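Local coordinates for MSM0271 protein (PDB 5SUH), which probably forms a trimeric, double-ringed tile of a mycobacterial microcompartment shell, where it may also take part in transport across the shell, at residues A[38-43]-A[111-116]; A[95-100]-A[104-109]. All coordinates share one frame; numbering follows the deposited sequence.

Interaction 1: residues A[38-43]-A[111-116]; sequences LVEDLQ and ASLDEV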
loop_
_atom_site.group_PDB
_atom_site.type_symbol
_atom_site.label_atom_id
_atom_site.label_comp_id
_atom_site.label_asym_id
_atom_site.label_seq_id
_atom_site.Cartn_x
_atom_site.Cartn_y
_atom_site.Cartn_z
ATOM N N LEU A 38 15.236 -1.514 -29.536
ATOM C CA LEU A 38 14.485 -2.715 -29.905
ATOM C C LEU A 38 14.988 -3.935 -29.187
ATOM O O LEU A 38 16.133 -4.343 -29.341
ATOM C CB LEU A 38 14.538 -2.994 -31.400
ATOM C CG LEU A 38 13.292 -2.633 -32.188
ATOM C CD1 LEU A 38 13.034 -1.166 -32.125
ATOM C CD2 LEU A 38 13.562 -3.028 -33.615
ATOM N N VAL A 39 14.090 -4.515 -28.407
ATOM C CA VAL A 39 14.307 -5.779 -27.741
ATOM C C VAL A 39 13.565 -6.862 -28.498
ATOM O O VAL A 39 12.352 -6.981 -28.397
ATOM C CB VAL A 39 13.833 -5.721 -26.300
ATOM C CG1 VAL A 39 14.046 -7.042 -25.636
ATOM C CG2 VAL A 39 14.543 -4.562 -25.557
ATOM N N GLU A 40 14.309 -7.671 -29.246
ATOM C CA GLU A 40 13.701 -8.607 -30.178
ATOM C C GLU A 40 13.553 -9.999 -29.530
ATOM O O GLU A 40 14.388 -10.407 -28.712
ATOM C CB GLU A 40 14.553 -8.627 -31.459
ATOM C CG GLU A 40 14.193 -9.649 -32.539
ATOM C CD GLU A 40 15.166 -9.617 -33.738
ATOM O OE1 GLU A 40 16.026 -8.711 -33.794
ATOM O OE2 GLU A 40 15.079 -10.507 -34.613
ATOM N N ASP A 41 12.439 -10.674 -29.834
ATOM C CA ASP A 41 12.133 -12.023 -29.328
ATOM C C ASP A 41 12.167 -12.168 -27.777
ATOM O O ASP A 41 13.154 -12.663 -27.232
ATOM C CB ASP A 41 13.092 -13.042 -29.978
ATOM C CG ASP A 41 12.720 -14.497 -29.653
ATOM O OD1 ASP A 41 11.513 -14.795 -29.527
ATOM O OD2 ASP A 41 13.633 -15.340 -29.484
ATOM N N LEU A 42 11.101 -11.774 -27.072
ATOM C CA LEU A 42 11.080 -11.843 -25.587
ATOM C C LEU A 42 11.137 -13.270 -25.008
ATOM O O LEU A 42 10.370 -14.144 -25.410
ATOM C CB LEU A 42 9.838 -11.126 -25.024
ATOM C CG LEU A 42 9.835 -9.602 -25.216
ATOM C CD1 LEU A 42 8.508 -9.025 -24.804
ATOM C CD2 LEU A 42 10.968 -8.940 -24.439
ATOM N N GLN A 43 12.042 -13.499 -24.054
ATOM C CA GLN A 43 12.117 -14.803 -23.391
ATOM C C GLN A 43 11.014 -14.931 -22.309
ATOM O O GLN A 43 10.542 -13.927 -21.792
ATOM C CB GLN A 43 13.526 -15.028 -22.806
ATOM C CG GLN A 43 14.643 -14.860 -23.798
ATOM C CD GLN A 43 14.540 -15.815 -24.990
ATOM O OE1 GLN A 43 14.727 -17.022 -24.860
ATOM N NE2 GLN A 43 14.242 -15.265 -26.161
ATOM N N ALA A 111 3.256 -8.562 -31.684
ATOM C CA ALA A 111 3.671 -9.820 -32.268
ATOM C C ALA A 111 4.509 -9.522 -33.535
ATOM O O ALA A 111 5.381 -10.289 -33.914
ATOM C CB ALA A 111 2.462 -10.690 -32.584
ATOM N N SER A 112 4.261 -8.383 -34.171
ATOM C CA SER A 112 4.985 -8.028 -35.400
ATOM C C SER A 112 6.206 -7.151 -35.142
ATOM O O SER A 112 6.088 -6.056 -34.599
ATOM C CB SER A 112 4.039 -7.325 -36.386
ATOM O OG SER A 112 4.771 -6.687 -37.422
ATOM N N LEU A 113 7.379 -7.640 -35.524
ATOM C CA LEU A 113 8.609 -6.866 -35.352
ATOM C C LEU A 113 8.581 -5.588 -36.204
ATOM O O LEU A 113 9.073 -4.538 -35.778
ATOM C CB LEU A 113 9.841 -7.729 -35.690
ATOM C CG LEU A 113 11.239 -7.094 -35.597
ATOM C CD1 LEU A 113 11.514 -6.427 -34.210
ATOM C CD2 LEU A 113 12.338 -8.122 -35.954
ATOM N N ASP A 114 7.927 -5.649 -37.363
ATOM C CA ASP A 114 7.875 -4.490 -38.244
ATOM C C ASP A 114 7.032 -3.385 -37.602
ATOM O O ASP A 114 7.307 -2.202 -37.770
ATOM C CB ASP A 114 7.323 -4.871 -39.624
ATOM C CG ASP A 114 7.352 -3.707 -40.617
ATOM O OD1 ASP A 114 8.462 -3.341 -41.083
ATOM O OD2 ASP A 114 6.267 -3.160 -40.932
ATOM N N GLU A 115 6.016 -3.774 -36.842
ATOM C CA GLU A 115 5.135 -2.800 -36.210
ATOM C C GLU A 115 5.858 -1.967 -35.141
ATOM O O GLU A 115 5.727 -0.735 -35.119
ATOM C CB GLU A 115 3.907 -3.518 -35.613
ATOM C CG GLU A 115 2.869 -3.951 -36.668
ATOM C CD GLU A 115 1.567 -4.496 -36.083
ATOM O OE1 GLU A 115 1.540 -4.884 -34.892
ATOM O OE2 GLU A 115 0.556 -4.516 -36.821
ATOM N N VAL A 116 6.672 -2.633 -34.315
ATOM C CA VAL A 116 7.421 -1.990 -33.236
ATOM C C VAL A 116 8.470 -1.060 -33.838
ATOM O O VAL A 116 8.650 0.073 -33.388
ATOM C CB VAL A 116 8.058 -3.038 -32.284
ATOM C CG1 VAL A 116 9.109 -2.426 -31.431
ATOM C CG2 VAL A 116 7.000 -3.655 -31.409
#
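Leu38 reaches from the end of strand 32-39 to the first turn of helix 113-127, a helix-on-sheet contact of the first circularly permuted BMC domain. Its two methyls are divided between two helix residues one turn apart. Leu38 CD2 meets Leu113 CD1 at 4.0 Å, the two side chains running askew to each other, whereas Leu38 CD1 lies 4.2 Å from Val116 CG1, the Val116 side chain passing Leu38 in the opposite direction. Strand 66-73 extends this apolar patch, since Leu68 touches both Leu38 and Val116. The far branch of Leu113 turns toward Glu40, just beyond the strand end, and His66 packs against both of these residues. With CG trans to the backbone N (chi1 174°) and the chain extended beyond it, the Glu40 side chain lays its CG, CD and OE2 along Leu113 CD2. The start of the helix is capped by Ser112, whose OG accepts from Glu115 N at 3.2 Å, and Ser110 OG bonds to Ser112 N and Glu115 OE1. At the exposed edge, Leu113 CD2 sits 3.9 Å from Glu40 OE2, a van der Waals approach between a methyl and a carboxylate oxygen.

Interaction 2: residues A[95-100]-A[104-109]; sequences GILYVE and GVLEIH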
loop_
_atom_site.group_PDB
_atom_site.type_symbol
_atom_site.label_atom_id
_atom_site.label_comp_id
_atom_site.label_asym_id
_atom_site.label_seq_id
_atom_site.Cartn_x
_atom_site.Cartn_y
_atom_site.Cartn_z
ATOM N N GLY A 95 2.768 -1.529 -22.590
ATOM C CA GLY A 95 2.934 -2.391 -21.432
ATOM C C GLY A 95 3.374 -1.636 -20.191
ATOM O O GLY A 95 3.005 -1.991 -19.057
ATOM N N ILE A 96 4.150 -0.579 -20.420
ATOM C CA ILE A 96 4.639 0.298 -19.364
ATOM C C ILE A 96 4.572 1.776 -19.794
ATOM O O ILE A 96 4.925 2.132 -20.925
ATOM C CB ILE A 96 6.087 -0.085 -18.962
ATOM C CG1 ILE A 96 6.090 -1.474 -18.341
ATOM C CG2 ILE A 96 6.653 0.898 -17.978
ATOM C CD1 ILE A 96 7.438 -2.053 -18.149
ATOM N N LEU A 97 4.055 2.612 -18.901
ATOM C CA LEU A 97 4.074 4.068 -19.060
ATOM C C LEU A 97 4.195 4.719 -17.683
ATOM O O LEU A 97 3.299 4.601 -16.860
ATOM C CB LEU A 97 2.820 4.569 -19.777
ATOM C CG LEU A 97 2.663 6.083 -19.923
ATOM C CD1 LEU A 97 3.681 6.670 -20.880
ATOM C CD2 LEU A 97 1.252 6.424 -20.375
ATOM N N TYR A 98 5.309 5.382 -17.412
ATOM C CA TYR A 98 5.510 5.926 -16.075
ATOM C C TYR A 98 6.426 7.145 -16.066
ATOM O O TYR A 98 7.417 7.196 -16.810
ATOM C CB TYR A 98 6.055 4.843 -15.142
ATOM C CG TYR A 98 5.994 5.203 -13.681
ATOM C CD1 TYR A 98 4.771 5.294 -13.014
ATOM C CD2 TYR A 98 7.164 5.435 -12.952
ATOM C CE1 TYR A 98 4.708 5.635 -11.669
ATOM C CE2 TYR A 98 7.107 5.772 -11.600
ATOM C CZ TYR A 98 5.874 5.876 -10.973
ATOM O OH TYR A 98 5.816 6.200 -9.640
ATOM N N VAL A 99 6.056 8.127 -15.238
ATOM C CA VAL A 99 6.822 9.360 -14.993
ATOM C C VAL A 99 7.440 9.310 -13.578
ATOM O O VAL A 99 6.746 9.363 -12.564
ATOM C CB VAL A 99 5.920 10.628 -15.144
ATOM C CG1 VAL A 99 6.657 11.872 -14.685
ATOM C CG2 VAL A 99 5.416 10.795 -16.600
ATOM N N GLU A 100 8.760 9.210 -13.528
ATOM C CA GLU A 100 9.527 8.940 -12.307
ATOM C C GLU A 100 9.980 10.292 -11.686
ATOM O O GLU A 100 9.534 11.336 -12.154
ATOM C CB GLU A 100 10.694 8.013 -12.686
ATOM C CG GLU A 100 11.504 7.422 -11.571
ATOM C CD GLU A 100 12.871 8.030 -11.464
ATOM O OE1 GLU A 100 13.246 8.834 -12.334
ATOM O OE2 GLU A 100 13.579 7.688 -10.505
ATOM N N GLY A 104 11.199 9.783 -17.781
ATOM C CA GLY A 104 9.982 9.199 -18.327
ATOM C C GLY A 104 10.236 7.908 -19.088
ATOM O O GLY A 104 11.219 7.781 -19.842
ATOM N N VAL A 105 9.347 6.935 -18.883
ATOM C CA VAL A 105 9.564 5.576 -19.387
ATOM C C VAL A 105 8.372 5.041 -20.179
ATOM O O VAL A 105 7.209 5.249 -19.790
ATOM C CB VAL A 105 9.893 4.612 -18.194
ATOM C CG1 VAL A 105 10.030 3.169 -18.652
ATOM C CG2 VAL A 105 11.156 5.071 -17.482
ATOM N N LEU A 106 8.652 4.346 -21.278
ATOM C CA LEU A 106 7.590 3.702 -22.075
ATOM C C LEU A 106 8.042 2.330 -22.568
ATOM O O LEU A 106 9.198 2.151 -22.967
ATOM C CB LEU A 106 7.183 4.571 -23.273
ATOM C CG LEU A 106 6.364 3.898 -24.380
ATOM C CD1 LEU A 106 4.899 3.696 -23.958
ATOM C CD2 LEU A 106 6.462 4.654 -25.703
ATOM N N GLU A 107 7.140 1.359 -22.527
ATOM C CA GLU A 107 7.356 0.096 -23.235
ATOM C C GLU A 107 6.160 -0.138 -24.159
ATOM O O GLU A 107 5.014 -0.024 -23.734
ATOM C CB GLU A 107 7.530 -1.074 -22.254
ATOM C CG GLU A 107 7.843 -2.427 -22.899
ATOM C CD GLU A 107 6.592 -3.245 -23.225
ATOM O OE1 GLU A 107 5.469 -2.744 -23.057
ATOM O OE2 GLU A 107 6.726 -4.395 -23.671
ATOM N N ILE A 108 6.415 -0.427 -25.429
ATOM C CA ILE A 108 5.336 -0.855 -26.323
ATOM C C ILE A 108 5.784 -2.175 -26.941
ATOM O O ILE A 108 6.991 -2.438 -27.045
ATOM C CB ILE A 108 4.984 0.210 -27.422
ATOM C CG1 ILE A 108 6.170 0.503 -28.337
ATOM C CG2 ILE A 108 4.481 1.510 -26.791
ATOM C CD1 ILE A 108 5.829 1.426 -29.486
ATOM N N HIS A 109 4.827 -3.027 -27.303
ATOM C CA HIS A 109 5.156 -4.349 -27.837
ATOM C C HIS A 109 4.108 -4.808 -28.847
ATOM O O HIS A 109 3.005 -4.253 -28.914
ATOM C CB HIS A 109 5.297 -5.379 -26.716
ATOM C CG HIS A 109 4.074 -5.518 -25.870
ATOM N ND1 HIS A 109 3.961 -4.940 -24.626
ATOM C CD2 HIS A 109 2.892 -6.136 -26.110
ATOM C CE1 HIS A 109 2.767 -5.207 -24.129
ATOM N NE2 HIS A 109 2.100 -5.935 -25.007
#
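Tyr98 and Val105 exchange two backbone bonds in the beta hairpin formed by strands 93-99 and 104-110. Val105 N gives to Tyr98 O at 2.8 Å, and Tyr98 N returns a bond to Val105 O at 3.0 Å. Two residues along, Glu107 N donates to Ile96 O at 2.8 Å. Here the antiparallel pairing is interrupted by a classic beta bulge, in which Gly95 and Ile96 both face Glu107. Glu107 O accepts from Gly95 N at 2.9 Å, with the donor above the carbonyl plane, and receives a second, weak bond from Ile96 N at 3.5 Å.

The side chain of Glu107, bent at chi2 (-91°), brings its buried carboxylate beside the His109 ring. His109 ND1 donates to both oxygens of Glu107, OE1 at 3.1 Å and OE2 at 3.0 Å, each using its syn lone pair. This forked grip holds the carboxylate at the ring edge and probably stabilises its negative charge. At another part of the ring's edge, His109 CE1 packs against Gly95 CA.

Ile96 and Val105 lie side by side on the same face of the sheet as Glu107, Ile96 CG2 and Val105 CG1 being 4.1 Å apart. Leu97 and Leu106 occupy the other face. Beyond the hairpin strands, Glu100 OE1 accepts from Gln102 N and Phe103 N in the turn. Neighbouring subunits also take part: Glu100 OE2 makes a salt bridge to Arg101 of the third subunit, and Leu97 packs on Ile155 of the second subunit. Within the chain, strand 93-99 is outermost in its four-stranded sheet, and strand 104-110 is bonded on its other side to strand 66-73, while helix 78-88 lies across the Leu97-Leu106 face, where Ile82 touches both leucines.

How the interactions relate
From the N terminus, strand 32-39 supplies the first partner of interaction 1, but the chain runs through strand 66-73, helix 78-88 and the hairpin before segment 111-116 closes that long loop. Interaction 2 is nested inside it, closing a much shorter loop across the turn between 95-100 and 104-109. Strand 104-110 then leads directly into helix 113-127, and the contacts meet at this junction, where Val116 CG2 packs 4.0 Å from His109 C. Both reach the same sheet: interaction 1 fastens the helix to strand 32-39 and interaction 2 pairs 93-99 with 104-110. Strands 32-39 and 93-99 are outermost within this chain, and strand 66-73 lies between 32-39 and 104-110.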